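Local coordinates for flagellar hook-associated protein 2 (Bdellovibrio bacteriovorus, PDB 6KTY), which probably caps the growing tip of the flagellar filament, retaining exported flagellin subunits and promoting their polymerization, and is represented here by a fragment lacking both ends of the full-length protein, at residues A[11-16]-A[187-192]; A[47-52]-A[140-145]; A[83-88]-A[100-105]. All blocks are in the same frame, centred on the assembly; numbering follows the deposited sequence.

Contact 1: residues A[11-16]-A[187-192]; sequences FLSGDP and REIRLS
Leu191 packs beside Phe11 and Ser13 where the short N-terminal strand 12-13 runs antiparallel to strand 189-192. From the backbone outward, Leu191 CB lies against Leu12 O and the ring atom Phe11 CE1; its CG sits 4.0 Å from Phe11 CZ, and its methyl CD1 reaches 3.6 Å from Ser13 OG. The Phe11 ring arrives there because its CG stands opposite the backbone N (chi1 172°), which carries the ring tip across to Leu191. Leu12 and Ser192 form a hydrogen-bonded pair: Leu12 N donates to Ser192 O (2.9 Å) and Ser192 N to Leu12 O (2.8 Å). A third backbone bond, Gly14 N to Arg190 O (2.8 Å), is more bent, at 141°, as the chain leaves the strand. There Ser13 OG accepts from Asp15 N in an ST turn and also bonds Val19 O, while Ile189 CG2 lies against Asp15 N. Asp15 and Arg187 stay beyond salt-bridge range: Asp15 OD1 accepts from Asn17 N, and Arg187 NH1 hydrogen-bonds Ala183 O of the second subunit. Strand 12-13 forms one margin of a five-stranded antiparallel sheet within the chain, and strand 189-192 joins it to strand 32-39, against whose Tyr33 and Ile35 Leu191 also packs.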
loop_
_atom_site.group_PDB
_atom_site.type_symbol
_atom_site.label_atom_id
_atom_site.label_comp_id
_atom_site.label_asym_id
_atom_site.label_seq_id
_atom_site.Cartn_x
_atom_site.Cartn_y
_atom_site.Cartn_z
ATOM N N PHE A 11 -23.526 0.872 7.296
ATOM C CA PHE A 11 -22.444 0.739 6.265
ATOM C C PHE A 11 -21.044 0.734 6.872
ATOM O O PHE A 11 -20.657 1.694 7.550
ATOM C CB PHE A 11 -22.521 1.872 5.231
ATOM C CG PHE A 11 -21.344 1.900 4.261
ATOM C CD1 PHE A 11 -21.315 1.039 3.165
ATOM C CD2 PHE A 11 -20.261 2.748 4.470
ATOM C CE1 PHE A 11 -20.229 1.032 2.283
ATOM C CE2 PHE A 11 -19.170 2.754 3.600
ATOM C CZ PHE A 11 -19.158 1.899 2.496
ATOM N N LEU A 12 -20.261 -0.300 6.550
ATOM C CA LEU A 12 -18.831 -0.345 6.933
ATOM C C LEU A 12 -17.913 -0.592 5.735
ATOM O O LEU A 12 -18.200 -1.444 4.894
ATOM C CB LEU A 12 -18.602 -1.431 7.980
ATOM C CG LEU A 12 -19.294 -1.206 9.325
ATOM C CD1 LEU A 12 -19.325 -2.492 10.164
ATOM C CD2 LEU A 12 -18.603 -0.060 10.071
ATOM N N SER A 13 -16.842 0.196 5.651
ATOM C CA SER A 13 -15.786 -0.029 4.672
ATOM C C SER A 13 -14.631 -0.754 5.353
ATOM O O SER A 13 -14.267 -0.408 6.478
ATOM C CB SER A 13 -15.300 1.306 4.092
ATOM O OG SER A 13 -14.140 1.127 3.282
ATOM N N GLY A 14 -14.082 -1.775 4.681
ATOM C CA GLY A 14 -12.872 -2.442 5.139
ATOM C C GLY A 14 -11.694 -1.476 5.271
ATOM O O GLY A 14 -10.808 -1.704 6.077
ATOM N N ASP A 15 -11.680 -0.410 4.470
ATOM C CA ASP A 15 -10.673 0.649 4.623
ATOM C C ASP A 15 -11.236 2.020 4.311
ATOM O O ASP A 15 -11.279 2.431 3.148
ATOM C CB ASP A 15 -9.437 0.385 3.764
ATOM C CG ASP A 15 -8.244 1.245 4.188
ATOM O OD1 ASP A 15 -8.461 2.349 4.759
ATOM O OD2 ASP A 15 -7.099 0.790 3.977
ATOM N N PRO A 16 -11.632 2.755 5.361
ATOM C CA PRO A 16 -12.213 4.096 5.160
ATOM C C PRO A 16 -11.253 5.099 4.529
ATOM O O PRO A 16 -11.698 6.132 4.039
ATOM C CB PRO A 16 -12.603 4.547 6.588
ATOM C CG PRO A 16 -12.572 3.330 7.435
ATOM C CD PRO A 16 -11.626 2.348 6.781
ATOM N N ARG A 187 -5.578 -3.134 -4.544
ATOM C CA ARG A 187 -6.022 -3.235 -3.165
ATOM C C ARG A 187 -7.565 -3.216 -3.134
ATOM O O ARG A 187 -8.225 -2.199 -2.781
ATOM C CB ARG A 187 -5.457 -2.084 -2.329
ATOM C CG ARG A 187 -3.905 -1.975 -2.314
ATOM C CD ARG A 187 -3.212 -2.723 -1.189
ATOM N NE ARG A 187 -3.302 -2.007 0.089
ATOM C CZ ARG A 187 -4.227 -2.212 1.021
ATOM N NH1 ARG A 187 -5.152 -3.166 0.892
ATOM N NH2 ARG A 187 -4.217 -1.479 2.122
ATOM N N GLU A 188 -8.136 -4.358 -3.469
ATOM C CA GLU A 188 -9.557 -4.553 -3.400
ATOM C C GLU A 188 -10.007 -4.463 -1.939
ATOM O O GLU A 188 -9.381 -5.064 -1.028
ATOM C CB GLU A 188 -9.942 -5.895 -4.035
ATOM C CG GLU A 188 -11.423 -6.030 -4.332
ATOM C CD GLU A 188 -11.773 -7.301 -5.111
ATOM O OE1 GLU A 188 -11.108 -8.340 -4.904
ATOM O OE2 GLU A 188 -12.753 -7.271 -5.918
ATOM N N ILE A 189 -11.061 -3.693 -1.714
ATOM C CA ILE A 189 -11.607 -3.417 -0.366
ATOM C C ILE A 189 -12.967 -4.110 -0.301
ATOM O O ILE A 189 -13.735 -4.095 -1.291
ATOM C CB ILE A 189 -11.848 -1.906 -0.114
ATOM C CG1 ILE A 189 -10.596 -1.056 -0.417
ATOM C CG2 ILE A 189 -12.321 -1.644 1.294
ATOM C CD1 ILE A 189 -9.311 -1.685 -0.020
ATOM N N ARG A 190 -13.272 -4.710 0.849
ATOM C CA ARG A 190 -14.594 -5.256 1.073
ATOM C C ARG A 190 -15.442 -4.266 1.896
ATOM O O ARG A 190 -14.969 -3.719 2.870
ATOM C CB ARG A 190 -14.507 -6.605 1.789
ATOM C CG ARG A 190 -14.038 -7.759 0.902
ATOM C CD ARG A 190 -14.728 -9.059 1.324
ATOM N NE ARG A 190 -14.540 -9.236 2.747
ATOM C CZ ARG A 190 -15.402 -9.772 3.599
ATOM N NH1 ARG A 190 -16.587 -10.235 3.229
ATOM N NH2 ARG A 190 -15.053 -9.836 4.865
ATOM N N LEU A 191 -16.674 -4.037 1.444
ATOM C CA LEU A 191 -17.615 -3.126 2.062
ATOM C C LEU A 191 -18.831 -3.955 2.472
ATOM O O LEU A 191 -19.181 -4.916 1.787
ATOM C CB LEU A 191 -18.079 -2.109 1.038
ATOM C CG LEU A 191 -17.181 -0.955 0.554
ATOM C CD1 LEU A 191 -15.746 -1.049 0.916
ATOM C CD2 LEU A 191 -17.334 -0.783 -0.937
ATOM N N SER A 192 -19.489 -3.569 3.555
ATOM C CA SER A 192 -20.758 -4.228 3.925
ATOM C C SER A 192 -21.890 -3.241 4.275
ATOM O O SER A 192 -21.647 -2.106 4.696
ATOM C CB SER A 192 -20.524 -5.180 5.089
ATOM O OG SER A 192 -20.094 -4.455 6.217
HETATM O O HOH W 1 -6.184 -1.463 4.013
#

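Contact 2: residues A[47-52]-A[140-145]; sequences MSNGFP and QDMYFE
Gln140 lays its amide nearly flat over one face of the Phe51 ring, the two planes 13° apart, with NE2 over the ring centre. The two side chains run antiparallel alongside one another; NE2 donates within its own amide plane to Gly50 O (3.1 Å), a bond that fixes the amide's rotation, and OE1 comes to rest against Pro52 CD. Met142 crosses the same ring at about a right angle, its CG 3.8 Å from Phe51 CZ. The neighbouring strands 45-48 and 144-148 belong to a four-stranded antiparallel sheet, in which Ser48 and Phe144 form a non-hydrogen-bonded pair and Asn49 N donates to Tyr143 O (2.9 Å). The Asn49 side chain continues the pairing with the backbone of 141-143. With its CG held between backbone N and carbonyl carbon (chi1 60°), the amide bonds two backbone groups: ND2 gives a straight bond to Asp141 O (2.8 Å), while Tyr143 N approaches OD1 from above the carbonyl plane (3.0 Å). Asn49 CB meanwhile makes a CH-pi contact over the face of the Tyr143 ring, 3.8 Å from its centroid. A water links Gly50 N to Glu145 OE1.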
loop_
_atom_site.group_PDB
_atom_site.type_symbol
_atom_site.label_atom_id
_atom_site.label_comp_id
_atom_site.label_asym_id
_atom_site.label_seq_id
_atom_site.Cartn_x
_atom_site.Cartn_y
_atom_site.Cartn_z
ATOM N N MET A 47 0.701 23.494 -15.751
ATOM C CA MET A 47 1.657 24.105 -14.815
ATOM C C MET A 47 2.668 24.881 -15.592
ATOM O O MET A 47 3.198 24.368 -16.590
ATOM C CB MET A 47 2.365 23.050 -13.939
ATOM C CG MET A 47 3.139 23.655 -12.747
ATOM S SD MET A 47 3.824 22.465 -11.614
ATOM C CE MET A 47 2.374 22.060 -10.665
ATOM N N SER A 48 2.968 26.098 -15.140
ATOM C CA SER A 48 3.960 26.935 -15.857
ATOM C C SER A 48 5.410 26.470 -15.721
ATOM O O SER A 48 5.740 25.650 -14.856
ATOM C CB SER A 48 3.861 28.403 -15.413
ATOM O OG SER A 48 4.538 28.593 -14.180
ATOM N N ASN A 49 6.268 26.996 -16.601
ATOM C CA ASN A 49 7.709 27.080 -16.345
ATOM C C ASN A 49 8.027 27.821 -15.036
ATOM O O ASN A 49 7.154 28.496 -14.457
ATOM C CB ASN A 49 8.441 27.702 -17.548
ATOM C CG ASN A 49 7.956 29.124 -17.887
ATOM O OD1 ASN A 49 6.787 29.436 -17.785
ATOM N ND2 ASN A 49 8.887 29.979 -18.291
ATOM N N GLY A 50 9.245 27.645 -14.553
ATOM C CA GLY A 50 9.677 28.172 -13.253
ATOM C C GLY A 50 10.097 29.632 -13.351
ATOM O O GLY A 50 10.664 30.067 -14.365
ATOM N N PHE A 51 9.823 30.386 -12.288
ATOM C CA PHE A 51 10.206 31.787 -12.187
ATOM C C PHE A 51 11.035 31.987 -10.939
ATOM O O PHE A 51 10.843 31.252 -9.937
ATOM C CB PHE A 51 8.956 32.655 -12.131
ATOM C CG PHE A 51 8.298 32.845 -13.463
ATOM C CD1 PHE A 51 7.568 31.820 -14.052
ATOM C CD2 PHE A 51 8.401 34.057 -14.132
ATOM C CE1 PHE A 51 6.967 32.002 -15.296
ATOM C CE2 PHE A 51 7.796 34.241 -15.390
ATOM C CZ PHE A 51 7.107 33.217 -15.975
ATOM N N PRO A 52 11.933 32.998 -10.956
ATOM C CA PRO A 52 12.775 33.195 -9.794
ATOM C C PRO A 52 12.042 33.799 -8.608
ATOM O O PRO A 52 12.563 33.798 -7.514
ATOM C CB PRO A 52 13.892 34.135 -10.306
ATOM C CG PRO A 52 13.278 34.895 -11.451
ATOM C CD PRO A 52 12.239 33.946 -12.049
ATOM N N GLN A 140 9.975 37.930 -18.696
ATOM C CA GLN A 140 10.293 36.554 -18.927
ATOM C C GLN A 140 9.084 35.866 -19.550
ATOM O O GLN A 140 7.944 36.179 -19.221
ATOM C CB GLN A 140 10.663 35.894 -17.600
ATOM C CG GLN A 140 11.095 34.438 -17.720
ATOM C CD GLN A 140 11.227 33.734 -16.374
ATOM O OE1 GLN A 140 11.672 34.329 -15.381
ATOM N NE2 GLN A 140 10.840 32.463 -16.336
ATOM N N ASP A 141 9.359 34.905 -20.422
ATOM C CA ASP A 141 8.330 34.103 -21.074
ATOM C C ASP A 141 7.573 33.216 -20.085
ATOM O O ASP A 141 8.196 32.483 -19.301
ATOM C CB ASP A 141 8.989 33.194 -22.124
ATOM C CG ASP A 141 9.491 33.958 -23.333
ATOM O OD1 ASP A 141 8.966 35.063 -23.638
ATOM O OD2 ASP A 141 10.423 33.452 -23.992
ATOM N N MET A 142 6.241 33.273 -20.114
ATOM C CA MET A 142 5.427 32.292 -19.394
ATOM C C MET A 142 4.811 31.321 -20.359
ATOM O O MET A 142 4.237 31.724 -21.362
ATOM C CB MET A 142 4.278 32.936 -18.597
ATOM C CG MET A 142 3.785 32.030 -17.504
ATOM S SD MET A 142 2.317 31.074 -17.926
ATOM C CE MET A 142 1.124 32.259 -17.278
ATOM N N TYR A 143 4.922 30.048 -20.025
ATOM C CA TYR A 143 4.302 29.020 -20.810
ATOM C C TYR A 143 3.954 27.853 -19.907
ATOM O O TYR A 143 4.528 27.680 -18.838
ATOM C CB TYR A 143 5.213 28.582 -21.999
ATOM C CG TYR A 143 6.532 27.915 -21.618
ATOM C CD1 TYR A 143 7.653 28.675 -21.295
ATOM C CD2 TYR A 143 6.664 26.520 -21.650
ATOM C CE1 TYR A 143 8.861 28.063 -20.964
ATOM C CE2 TYR A 143 7.852 25.896 -21.308
ATOM C CZ TYR A 143 8.946 26.674 -20.981
ATOM O OH TYR A 143 10.112 26.052 -20.654
ATOM N N PHE A 144 2.993 27.074 -20.342
ATOM C CA PHE A 144 2.609 25.849 -19.663
ATOM C C PHE A 144 3.540 24.717 -20.100
ATOM O O PHE A 144 3.382 24.176 -21.181
ATOM C CB PHE A 144 1.130 25.551 -19.966
ATOM C CG PHE A 144 0.160 26.567 -19.369
ATOM C CD1 PHE A 144 0.205 26.884 -18.001
ATOM C CD2 PHE A 144 -0.835 27.146 -20.148
ATOM C CE1 PHE A 144 -0.684 27.769 -17.442
ATOM C CE2 PHE A 144 -1.731 28.070 -19.593
ATOM C CZ PHE A 144 -1.657 28.383 -18.237
ATOM N N GLU A 145 4.531 24.404 -19.258
ATOM C CA GLU A 145 5.565 23.389 -19.542
ATOM C C GLU A 145 4.912 22.003 -19.509
ATOM O O GLU A 145 5.322 21.075 -20.203
ATOM C CB GLU A 145 6.661 23.473 -18.468
ATOM C CG GLU A 145 8.075 23.024 -18.889
ATOM C CD GLU A 145 9.134 23.263 -17.794
ATOM O OE1 GLU A 145 8.798 23.753 -16.688
ATOM O OE2 GLU A 145 10.324 22.958 -18.032
HETATM O O HOH W 2 11.007 25.136 -15.179
#

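Contact 3: residues A[83-88]-A[100-105]; sequences TLDGVM and AQVVED
Leu84 O accepts a hydrogen bond from Met88 N at 3.0 Å in the first turn of helix 84-94, and the Val102 methyl CG2 packs against the same oxygen from the strand. The motif is an alpha-beta unit in which the helix is followed, after a short loop, by strand 98-104, an outermost strand of the four-stranded antiparallel sheet in this chain. The two short segments run nearly antiparallel, at 154°, with their axes 7.9 Å apart at closest approach. No hydrogen bond joins them, and the interface rests on apolar packing. Val102 CG2 lies in the hollow between Leu84 CB and the Met88 side chain, with the Asp85 carboxylate at its margin; that carboxylate pairs through OD1 with Lys89. Farther along, Ala100 CB packs against Met88 CG, 3.5 Å away. The helix start is closed by Thr83 at the N-cap, whose OG1 accepts from Gly86 N at 2.9 Å. Leu84 and Met88 also reach Phe113 and Leu115 of the adjoining strand 113-119, respectively. Met88 starts out with CG opposite its backbone N (chi1 -173°) and then bends twice along the strand, bringing its CE to 3.5 Å from Val102 CG2 and 3.4 Å from Val102 N.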
loop_
_atom_site.group_PDB
_atom_site.type_symbol
_atom_site.label_atom_id
_atom_site.label_comp_id
_atom_site.label_asym_id
_atom_site.label_seq_id
_atom_site.Cartn_x
_atom_site.Cartn_y
_atom_site.Cartn_z
ATOM N N THR A 83 2.787 39.726 -12.228
ATOM C CA THR A 83 3.637 38.796 -11.501
ATOM C C THR A 83 2.876 37.461 -11.445
ATOM O O THR A 83 1.668 37.430 -11.673
ATOM C CB THR A 83 3.910 39.277 -10.077
ATOM O OG1 THR A 83 2.666 39.357 -9.375
ATOM C CG2 THR A 83 4.594 40.689 -10.069
ATOM N N LEU A 84 3.556 36.360 -11.124
ATOM C CA LEU A 84 2.862 35.078 -11.033
ATOM C C LEU A 84 1.726 35.205 -10.044
ATOM O O LEU A 84 0.645 34.701 -10.284
ATOM C CB LEU A 84 3.776 33.968 -10.579
ATOM C CG LEU A 84 4.771 33.368 -11.601
ATOM C CD1 LEU A 84 5.223 32.036 -10.989
ATOM C CD2 LEU A 84 4.184 33.211 -12.998
ATOM N N ASP A 85 1.980 35.901 -8.946
ATOM C CA ASP A 85 0.938 36.161 -7.975
ATOM C C ASP A 85 -0.236 36.972 -8.538
ATOM O O ASP A 85 -1.381 36.642 -8.253
ATOM C CB ASP A 85 1.501 36.816 -6.731
ATOM C CG ASP A 85 1.108 36.052 -5.507
ATOM O OD1 ASP A 85 0.197 36.531 -4.775
ATOM O OD2 ASP A 85 1.636 34.901 -5.389
ATOM N N GLY A 86 0.049 38.026 -9.311
ATOM C CA GLY A 86 -1.035 38.833 -9.931
ATOM C C GLY A 86 -1.883 38.035 -10.916
ATOM O O GLY A 86 -3.094 38.162 -10.957
ATOM N N VAL A 87 -1.224 37.199 -11.703
ATOM C CA VAL A 87 -1.881 36.395 -12.685
ATOM C C VAL A 87 -2.768 35.345 -12.027
ATOM O O VAL A 87 -3.914 35.107 -12.424
ATOM C CB VAL A 87 -0.866 35.696 -13.570
ATOM C CG1 VAL A 87 -1.589 34.672 -14.449
ATOM C CG2 VAL A 87 -0.086 36.757 -14.437
ATOM N N MET A 88 -2.220 34.688 -11.012
ATOM C CA MET A 88 -3.022 33.790 -10.210
ATOM C C MET A 88 -4.267 34.524 -9.713
ATOM O O MET A 88 -5.377 34.002 -9.858
ATOM C CB MET A 88 -2.195 33.274 -9.039
ATOM C CG MET A 88 -2.909 32.224 -8.273
ATOM S SD MET A 88 -3.007 32.714 -6.578
ATOM C CE MET A 88 -1.363 32.405 -6.123
ATOM N N ALA A 100 -6.333 28.843 -9.668
ATOM C CA ALA A 100 -4.920 29.021 -9.898
ATOM C C ALA A 100 -4.245 29.088 -8.540
ATOM O O ALA A 100 -4.804 29.605 -7.586
ATOM C CB ALA A 100 -4.675 30.307 -10.671
ATOM N N GLN A 101 -3.037 28.568 -8.460
ATOM C CA GLN A 101 -2.193 28.847 -7.304
ATOM C C GLN A 101 -0.746 28.854 -7.718
ATOM O O GLN A 101 -0.367 28.306 -8.786
ATOM C CB GLN A 101 -2.474 27.841 -6.180
ATOM C CG GLN A 101 -2.138 26.392 -6.555
ATOM C CD GLN A 101 -2.604 25.383 -5.459
ATOM O OE1 GLN A 101 -3.804 25.174 -5.248
ATOM N NE2 GLN A 101 -1.655 24.774 -4.785
ATOM N N VAL A 102 0.108 29.442 -6.893
ATOM C CA VAL A 102 1.540 29.415 -7.235
ATOM C C VAL A 102 2.216 28.397 -6.315
ATOM O O VAL A 102 2.048 28.455 -5.116
ATOM C CB VAL A 102 2.187 30.793 -7.081
ATOM C CG1 VAL A 102 3.680 30.706 -7.280
ATOM C CG2 VAL A 102 1.525 31.795 -8.063
ATOM N N VAL A 103 2.956 27.463 -6.894
ATOM C CA VAL A 103 3.633 26.451 -6.113
ATOM C C VAL A 103 5.140 26.679 -6.247
ATOM O O VAL A 103 5.587 27.389 -7.160
ATOM C CB VAL A 103 3.203 25.014 -6.539
ATOM C CG1 VAL A 103 1.686 24.810 -6.374
ATOM C CG2 VAL A 103 3.663 24.696 -7.958
ATOM N N GLU A 104 5.901 26.099 -5.323
ATOM C CA GLU A 104 7.347 26.150 -5.353
ATOM C C GLU A 104 7.882 24.752 -5.670
ATOM O O GLU A 104 7.561 23.784 -4.975
ATOM C CB GLU A 104 7.883 26.629 -4.008
ATOM C CG GLU A 104 9.289 27.125 -4.112
ATOM C CD GLU A 104 9.755 27.927 -2.911
ATOM O OE1 GLU A 104 10.942 28.329 -2.925
ATOM O OE2 GLU A 104 8.942 28.164 -1.985
ATOM N N ASP A 105 8.661 24.647 -6.739
ATOM C CA ASP A 105 9.219 23.388 -7.185
ATOM C C ASP A 105 10.722 23.511 -7.262
ATOM O O ASP A 105 11.261 24.154 -8.171
ATOM C CB ASP A 105 8.657 23.004 -8.552
ATOM C CG ASP A 105 9.290 21.721 -9.135
ATOM O OD1 ASP A 105 10.008 20.971 -8.441
ATOM O OD2 ASP A 105 9.065 21.481 -10.327
#

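How the contacts relate
The three contacts divide between two ends of an elongated chain. Contact 1 brings the chain's two ends together and lies on the opposite side of the chain's centre from the others, its centre about 42 Å from that of contact 2 and about 39 Å from that of contact 3. Contact 3 is nested along the chain within contact 2, and contact 2 within contact 1, consistent with one domain being inserted into another. Contacts 2 and 3 have centres about 10 Å apart, reach the same sheet and touch directly: Phe51 CE1 packs 3.8 Å from Leu84 CD2, and Met47 CE 4.0 Å from Val103 CG2. Contact 1 meets the second subunit, whereas contacts 2 and 3 meet the third.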